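Local coordinates for uncharacterized protein (Enterococcus faecalis, PDB 3B48), which probably serves as the phosphoryl-donor subunit DhaM of a dihydroxyacetone kinase complex, relaying phosphoryl groups that originate from phosphoenolpyruvate, at residues 6-11 against 104-109; 66-71 against 117-122. All blocks are in the same frame, centred on the assembly; numbering follows the deposited sequence.

Contact 1: 6-11 against 104-109; sequences ADILLV and EGAFAS
Two torsions aim Ile-8 at Ala-106 on the helix. With chi1 at -67° its CG2 branch stands anti to the backbone N, while CG1 takes the place beside that N; chi2 at 163° then stretches the longer branch out to CD1. Leu-10 CG is placed about its first torsion as Ile-8 CG1 is, but the CB of Leu-10 does not point at the helix; CD2 is what comes back to the same alanine.

The methyl of Ala-106 is thus touched from two residues of the strand. Leu-10 CD2 lies 3.7 Å from Ala-106 CB, and Ile-8 CG2 is 4.0 Å from that same CB. The outstretched Ile-8 CD1 passes the methyl and ends against the helix backbone, 3.5 Å from Ala-106 O; one turn further along, it sits 4.2 Å from Ser-109 CB. The contact is van der Waals packing, carbon against carbon except where CD1 meets the carbonyl oxygen, and all four residues are buried. The hydroxyl of Ser-109 takes no part in it, and makes a weak hydrogen bond to Ile-122 O.

A small residue at the middle lets the backbones come together, with Ile-8 CA and Ala-106 CA 6.8 Å apart. The strand and helix axes run almost antiparallel, at 170°, with a closest approach of 9.7 Å. Phe-70 of the neighbouring strand packs on Ile-8, and Leu-9 turns to the other face, toward helix 51-60. Helix 102-113 lying on an inner strand of a parallel sheet is the layered alpha/beta arrangement of the mannose-type PTS EIIA family.

Contact 2: 66-71 against 117-122; sequences EFLIFA and DDLTQI
This is an apolar strand-to-helix contact at one end of the layered alpha/beta fold, where the first turn of helix 119-127 rests on the beginning of strand 66-71, an inner strand of the parallel sheet. Leu-119 and Ile-122, three residues apart on one side of the helix, meet Glu-66 and Leu-68, two apart on one face of the strand.

Leu-119 does most of the work, dividing its methyls between two partners. Its CG is anti to the backbone N (chi1 -165°), which carries the fork out toward the sheet. CD2 goes to the acidic residue, 3.7 Å from Glu-66 CG; the glutamate chain is bent at its second torsion, bringing the carboxylate back so that Glu-66 OE1 lies 3.8 Å from the same CD2. Stem and OE1 both lie against the methyl, and OE1 also accepts hydrogen bonds from two imidazoles, at His-96 NE2 and His-94 ND1, which tie it down beside the leucine. The other methyl, Leu-119 CD1, meets Leu-68 CD2 at 3.8 Å, the two leucines lying alongside each other and pointing opposite ways.

Leu-68 is forked as well: its CD1 approaches Ile-122 CG2 to 3.6 Å, the two chains set roughly perpendicular. His-96 packs on both leucines from strand 95-97, and Thr-112 of helix 102-113 packs on Ile-122.

The helix that presents these residues starts at Asp-118, its N-cap. Asp-118 OD1 accepts two weak bonds, from Thr-120 N at 2.8 Å with a strongly bent N-H...O angle of 125°, and from Gln-121 N at 3.4 Å.

Both contacts lie on one face of the same sheet, their centres about 8 Å apart. Strands 6-11 and 66-71 are neighbours in it, joined by backbone hydrogen bonds, among them probably Leu-9 N to Leu-68 O (2.7 Å), and helices 102-113 and 119-127 follow each other in the chain. The order along the sequence is strand, strand, helix, helix, so the two pairings interleave: the C-terminal helices return to strands laid down much earlier. Between the contacts, Ser-109 OG packs against Phe-70 CZ at 3.3 Å. Residues of both segment pairs also meet the second subunit, placing this layer next to the homodimer interface.

Contact 1: 6-11 against 104-109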
ATOM      1  N   ALA B   6      10.331 -18.457   3.258  1.00 35.33           N
ATOM      2  CA  ALA B   6       9.422 -17.543   2.583  1.00 33.87           C
ATOM      3  C   ALA B   6      10.100 -16.247   2.127  1.00 32.81           C
ATOM      4  O   ALA B   6      11.013 -15.723   2.783  1.00 32.24           O
ATOM      5  CB  ALA B   6       8.229 -17.242   3.443  1.00 33.25           C
ATOM      6  N   ASP B   7       9.666 -15.784   0.960  1.00 31.33           N
ATOM      7  CA  ASP B   7      10.026 -14.471   0.460  1.00 30.62           C
ATOM      8  C   ASP B   7       8.764 -13.726   0.073  1.00 29.84           C
ATOM      9  O   ASP B   7       7.799 -14.327  -0.449  1.00 28.99           O
ATOM     10  CB  ASP B   7      10.939 -14.576  -0.762  1.00 30.04           C
ATOM     11  CG  ASP B   7      12.228 -15.302  -0.471  1.00 31.59           C
ATOM     12  OD1 ASP B   7      12.154 -16.443   0.024  1.00 33.66           O
ATOM     13  OD2 ASP B   7      13.316 -14.753  -0.772  1.00 32.15           O
ATOM     14  N   ILE B   8       8.785 -12.421   0.346  1.00 29.26           N
ATOM     15  CA  ILE B   8       7.765 -11.491  -0.100  1.00 28.84           C
ATOM     16  C   ILE B   8       8.305 -10.648  -1.235  1.00 29.20           C
ATOM     17  O   ILE B   8       9.315  -9.931  -1.099  1.00 29.54           O
ATOM     18  CB  ILE B   8       7.289 -10.560   1.033  1.00 29.35           C
ATOM     19  CG1 ILE B   8       6.541 -11.355   2.109  1.00 28.04           C
ATOM     20  CG2 ILE B   8       6.416  -9.424   0.472  1.00 28.63           C
ATOM     21  CD1 ILE B   8       6.402 -10.628   3.407  1.00 29.86           C
ATOM     22  N   LEU B   9       7.621 -10.732  -2.363  1.00 29.56           N
ATOM     23  CA  LEU B   9       8.015  -9.966  -3.546  1.00 29.24           C
ATOM     24  C   LEU B   9       6.951  -8.902  -3.791  1.00 28.72           C
ATOM     25  O   LEU B   9       5.738  -9.211  -3.935  1.00 27.73           O
ATOM     26  CB  LEU B   9       8.216 -10.863  -4.781  1.00 29.62           C
ATOM     27  CG  LEU B   9       9.301 -11.955  -4.882  1.00 29.24           C
ATOM     28  CD1 LEU B   9       9.123 -13.119  -3.858  1.00 29.39           C
ATOM     29  CD2 LEU B   9       9.303 -12.490  -6.330  1.00 29.08           C
ATOM     30  N   LEU B  10       7.453  -7.664  -3.802  1.00 27.41           N
ATOM     31  CA  LEU B  10       6.678  -6.442  -3.838  1.00 27.23           C
ATOM     32  C   LEU B  10       6.823  -5.811  -5.218  1.00 27.12           C
ATOM     33  O   LEU B  10       7.894  -5.284  -5.555  1.00 26.81           O
ATOM     34  CB  LEU B  10       7.212  -5.447  -2.784  1.00 26.40           C
ATOM     35  CG  LEU B  10       7.331  -5.938  -1.328  1.00 24.84           C
ATOM     36  CD1 LEU B  10       8.114  -4.910  -0.530  1.00 22.73           C
ATOM     37  CD2 LEU B  10       5.959  -6.071  -0.773  1.00 22.71           C
ATOM     38  N   VAL B  11       5.741  -5.863  -5.993  1.00 26.38           N
ATOM     39  CA  VAL B  11       5.700  -5.293  -7.357  1.00 25.84           C
ATOM     40  C   VAL B  11       4.869  -3.995  -7.438  1.00 24.96           C
ATOM     41  O   VAL B  11       3.802  -3.902  -6.883  1.00 22.88           O
ATOM     42  CB  VAL B  11       5.218  -6.338  -8.371  1.00 25.90           C
ATOM     43  CG1 VAL B  11       5.476  -5.856  -9.795  1.00 25.72           C
ATOM     44  CG2 VAL B  11       5.916  -7.692  -8.059  1.00 24.56           C
ATOM     45  N   GLU B 104      -0.486  -3.471   3.231  1.00 22.64           N
ATOM     46  CA  GLU B 104      -1.126  -4.197   4.300  1.00 23.38           C
ATOM     47  C   GLU B 104      -1.058  -5.709   4.159  1.00 23.55           C
ATOM     48  O   GLU B 104      -0.824  -6.389   5.136  1.00 24.27           O
ATOM     49  CB  GLU B 104      -2.562  -3.716   4.514  1.00 22.99           C
ATOM     50  CG  GLU B 104      -2.679  -2.199   4.820  1.00 24.17           C
ATOM     51  CD  GLU B 104      -2.868  -1.337   3.551  1.00 23.79           C
ATOM     52  OE1 GLU B 104      -2.546  -1.777   2.418  1.00 24.12           O
ATOM     53  OE2 GLU B 104      -3.358  -0.212   3.690  1.00 22.68           O
ATOM     54  N   GLY B 105      -1.256  -6.243   2.959  1.00 24.12           N
ATOM     55  CA  GLY B 105      -1.044  -7.684   2.721  1.00 24.69           C
ATOM     56  C   GLY B 105       0.362  -8.145   3.083  1.00 25.07           C
ATOM     57  O   GLY B 105       0.543  -9.073   3.884  1.00 24.53           O
ATOM     58  N   ALA B 106       1.366  -7.462   2.532  1.00 25.25           N
ATOM     59  CA  ALA B 106       2.777  -7.824   2.785  1.00 24.69           C
ATOM     60  C   ALA B 106       3.131  -7.803   4.289  1.00 25.26           C
ATOM     61  O   ALA B 106       3.800  -8.717   4.810  1.00 25.32           O
ATOM     62  CB  ALA B 106       3.694  -6.891   1.991  1.00 24.80           C
ATOM     63  N   PHE B 107       2.675  -6.759   4.985  1.00 24.95           N
ATOM     64  CA  PHE B 107       2.994  -6.596   6.391  1.00 25.42           C
ATOM     65  C   PHE B 107       2.350  -7.735   7.157  1.00 25.99           C
ATOM     66  O   PHE B 107       2.990  -8.328   8.026  1.00 25.53           O
ATOM     67  CB  PHE B 107       2.555  -5.214   6.949  1.00 25.21           C
ATOM     68  CG  PHE B 107       2.621  -5.120   8.465  1.00 26.33           C
ATOM     69  CD1 PHE B 107       3.825  -4.805   9.117  1.00 23.77           C
ATOM     70  CD2 PHE B 107       1.501  -5.400   9.243  1.00 25.91           C
ATOM     71  CE1 PHE B 107       3.892  -4.767  10.510  1.00 22.48           C
ATOM     72  CE2 PHE B 107       1.564  -5.319  10.650  1.00 27.24           C
ATOM     73  CZ  PHE B 107       2.769  -5.004  11.267  1.00 24.70           C
ATOM     74  N   ALA B 108       1.078  -8.015   6.844  1.00 26.75           N
ATOM     75  CA  ALA B 108       0.353  -9.153   7.429  1.00 26.90           C
ATOM     76  C   ALA B 108       1.059 -10.490   7.119  1.00 28.17           C
ATOM     77  O   ALA B 108       1.350 -11.264   8.039  1.00 27.94           O
ATOM     78  CB  ALA B 108      -1.062  -9.178   6.957  1.00 26.01           C
ATOM     79  N   SER B 109       1.380 -10.761   5.846  1.00 28.52           N
ATOM     80  CA  SER B 109       2.190 -11.960   5.562  1.00 29.26           C
ATOM     81  C   SER B 109       3.464 -11.986   6.407  1.00 28.40           C
ATOM     82  O   SER B 109       3.756 -12.979   7.014  1.00 28.59           O
ATOM     83  CB  SER B 109       2.501 -12.116   4.068  1.00 29.33           C
ATOM     84  OG  SER B 109       1.330 -12.546   3.394  1.00 33.45           O
TER

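Contact 2: 66-71 against 117-122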
ATOM      1  N   GLU B  66       9.083 -20.602  -0.528  1.00 28.51           N
ATOM      2  CA  GLU B  66       7.758 -20.202  -1.001  1.00 28.96           C
ATOM      3  C   GLU B  66       7.793 -18.739  -1.349  1.00 27.73           C
ATOM      4  O   GLU B  66       8.233 -17.923  -0.538  1.00 27.84           O
ATOM      5  CB  GLU B  66       6.712 -20.424   0.092  1.00 29.00           C
ATOM      6  CG  GLU B  66       6.777 -21.831   0.636  1.00 31.33           C
ATOM      7  CD  GLU B  66       6.517 -22.877  -0.442  1.00 33.97           C
ATOM      8  OE1 GLU B  66       5.853 -22.539  -1.463  1.00 32.74           O
ATOM      9  OE2 GLU B  66       6.962 -24.034  -0.245  1.00 35.59           O
ATOM     10  N   PHE B  67       7.346 -18.403  -2.553  1.00 27.55           N
ATOM     11  CA  PHE B  67       7.412 -17.008  -3.025  1.00 26.96           C
ATOM     12  C   PHE B  67       6.032 -16.392  -3.098  1.00 27.31           C
ATOM     13  O   PHE B  67       5.189 -16.834  -3.901  1.00 26.86           O
ATOM     14  CB  PHE B  67       8.097 -16.899  -4.388  1.00 26.84           C
ATOM     15  CG  PHE B  67       9.494 -17.481  -4.426  1.00 25.83           C
ATOM     16  CD1 PHE B  67      10.597 -16.719  -4.006  1.00 25.17           C
ATOM     17  CD2 PHE B  67       9.706 -18.777  -4.908  1.00 24.20           C
ATOM     18  CE1 PHE B  67      11.877 -17.240  -4.040  1.00 24.66           C
ATOM     19  CE2 PHE B  67      10.976 -19.322  -4.949  1.00 24.54           C
ATOM     20  CZ  PHE B  67      12.074 -18.566  -4.522  1.00 25.84           C
ATOM     21  N   LEU B  68       5.835 -15.369  -2.264  1.00 27.30           N
ATOM     22  CA  LEU B  68       4.570 -14.604  -2.156  1.00 28.40           C
ATOM     23  C   LEU B  68       4.633 -13.280  -2.897  1.00 28.01           C
ATOM     24  O   LEU B  68       5.459 -12.408  -2.574  1.00 27.78           O
ATOM     25  CB  LEU B  68       4.216 -14.345  -0.684  1.00 28.05           C
ATOM     26  CG  LEU B  68       4.450 -15.459   0.344  1.00 30.57           C
ATOM     27  CD1 LEU B  68       3.634 -15.185   1.602  1.00 32.98           C
ATOM     28  CD2 LEU B  68       4.200 -16.893  -0.171  1.00 31.05           C
ATOM     29  N   ILE B  69       3.784 -13.147  -3.912  1.00 28.78           N
ATOM     30  CA  ILE B  69       3.809 -11.975  -4.812  1.00 28.06           C
ATOM     31  C   ILE B  69       2.670 -10.983  -4.537  1.00 27.40           C
ATOM     32  O   ILE B  69       1.505 -11.344  -4.660  1.00 27.55           O
ATOM     33  CB  ILE B  69       3.859 -12.390  -6.340  1.00 29.17           C
ATOM     34  CG1 ILE B  69       5.269 -12.832  -6.750  1.00 28.43           C
ATOM     35  CG2 ILE B  69       3.536 -11.225  -7.233  1.00 27.19           C
ATOM     36  CD1 ILE B  69       5.658 -14.207  -6.327  1.00 27.02           C
ATOM     37  N   PHE B  70       3.031  -9.766  -4.121  1.00 26.14           N
ATOM     38  CA  PHE B  70       2.100  -8.662  -3.948  1.00 26.47           C
ATOM     39  C   PHE B  70       2.321  -7.560  -5.019  1.00 26.68           C
ATOM     40  O   PHE B  70       3.458  -7.217  -5.343  1.00 26.63           O
ATOM     41  CB  PHE B  70       2.214  -8.040  -2.551  1.00 24.76           C
ATOM     42  CG  PHE B  70       2.091  -9.026  -1.439  1.00 26.59           C
ATOM     43  CD1 PHE B  70       0.948  -9.060  -0.648  1.00 25.71           C
ATOM     44  CD2 PHE B  70       3.106  -9.945  -1.183  1.00 24.16           C
ATOM     45  CE1 PHE B  70       0.828  -9.986   0.372  1.00 26.92           C
ATOM     46  CE2 PHE B  70       2.987 -10.857  -0.137  1.00 24.34           C
ATOM     47  CZ  PHE B  70       1.851 -10.885   0.625  1.00 24.19           C
ATOM     48  N   ALA B  71       1.227  -7.042  -5.568  1.00 26.54           N
ATOM     49  CA  ALA B  71       1.270  -5.908  -6.501  1.00 27.64           C
ATOM     50  C   ALA B  71       0.228  -4.883  -6.078  1.00 27.62           C
ATOM     51  O   ALA B  71      -0.724  -5.200  -5.349  1.00 27.69           O
ATOM     52  CB  ALA B  71       1.041  -6.360  -7.950  1.00 27.38           C
ATOM     53  N   ASP B 117       4.435 -21.486  10.849  1.00 35.46           N
ATOM     54  CA  ASP B 117       5.121 -22.413   9.949  1.00 35.64           C
ATOM     55  C   ASP B 117       4.206 -22.794   8.775  1.00 35.32           C
ATOM     56  O   ASP B 117       4.563 -23.633   7.938  1.00 34.71           O
ATOM     57  CB  ASP B 117       5.475 -23.683  10.745  1.00 35.43           C
ATOM     58  CG  ASP B 117       6.869 -24.194  10.453  1.00 36.51           C
ATOM     59  OD1 ASP B 117       7.700 -23.429   9.893  1.00 37.61           O
ATOM     60  OD2 ASP B 117       7.140 -25.367  10.800  1.00 35.70           O
ATOM     61  N   ASP B 118       3.031 -22.161   8.738  1.00 35.38           N
ATOM     62  CA  ASP B 118       1.890 -22.598   7.934  1.00 35.66           C
ATOM     63  C   ASP B 118       1.533 -21.559   6.866  1.00 35.86           C
ATOM     64  O   ASP B 118       0.935 -20.500   7.165  1.00 35.64           O
ATOM     65  CB  ASP B 118       0.683 -22.889   8.858  1.00 35.66           C
ATOM     66  CG  ASP B 118      -0.591 -23.277   8.100  1.00 36.24           C
ATOM     67  OD1 ASP B 118      -0.623 -23.210   6.851  1.00 37.24           O
ATOM     68  OD2 ASP B 118      -1.577 -23.663   8.768  1.00 36.65           O
ATOM     69  N   LEU B 119       1.884 -21.899   5.622  1.00 35.66           N
ATOM     70  CA  LEU B 119       1.649 -21.058   4.456  1.00 35.76           C
ATOM     71  C   LEU B 119       0.177 -20.738   4.179  1.00 35.92           C
ATOM     72  O   LEU B 119      -0.112 -19.688   3.661  1.00 36.18           O
ATOM     73  CB  LEU B 119       2.233 -21.735   3.235  1.00 35.65           C
ATOM     74  CG  LEU B 119       2.385 -20.856   2.010  1.00 35.56           C
ATOM     75  CD1 LEU B 119       3.174 -19.584   2.330  1.00 33.83           C
ATOM     76  CD2 LEU B 119       3.048 -21.709   0.924  1.00 36.36           C
ATOM     77  N   THR B 120      -0.740 -21.655   4.495  1.00 36.40           N
ATOM     78  CA  THR B 120      -2.181 -21.389   4.359  1.00 36.55           C
ATOM     79  C   THR B 120      -2.577 -20.187   5.237  1.00 36.23           C
ATOM     80  O   THR B 120      -3.304 -19.288   4.793  1.00 36.96           O
ATOM     81  CB  THR B 120      -3.048 -22.657   4.697  1.00 36.67           C
ATOM     82  OG1 THR B 120      -2.540 -23.807   3.998  1.00 37.82           O
ATOM     83  CG2 THR B 120      -4.503 -22.460   4.304  1.00 36.57           C
ATOM     84  N   GLN B 121      -2.068 -20.160   6.467  1.00 35.20           N
ATOM     85  CA  GLN B 121      -2.380 -19.084   7.394  1.00 34.65           C
ATOM     86  C   GLN B 121      -1.658 -17.773   7.056  1.00 33.91           C
ATOM     87  O   GLN B 121      -2.221 -16.688   7.193  1.00 33.58           O
ATOM     88  CB  GLN B 121      -2.104 -19.504   8.845  1.00 34.26           C
ATOM     89  CG  GLN B 121      -2.978 -18.776   9.859  1.00 35.41           C
ATOM     90  CD  GLN B 121      -4.483 -18.929   9.574  1.00 37.69           C
ATOM     91  OE1 GLN B 121      -4.934 -19.962   9.063  1.00 37.18           O
ATOM     92  NE2 GLN B 121      -5.264 -17.893   9.915  1.00 37.58           N
ATOM     93  N   ILE B 122      -0.410 -17.881   6.627  1.00 33.90           N
ATOM     94  CA  ILE B 122       0.342 -16.727   6.128  1.00 33.45           C
ATOM     95  C   ILE B 122      -0.395 -16.101   4.946  1.00 33.26           C
ATOM     96  O   ILE B 122      -0.495 -14.886   4.845  1.00 33.42           O
ATOM     97  CB  ILE B 122       1.813 -17.115   5.829  1.00 33.63           C
ATOM     98  CG1 ILE B 122       2.559 -17.361   7.161  1.00 33.51           C
ATOM     99  CG2 ILE B 122       2.532 -16.054   4.956  1.00 32.95           C
ATOM    100  CD1 ILE B 122       3.830 -18.202   7.041  1.00 32.76           C
TER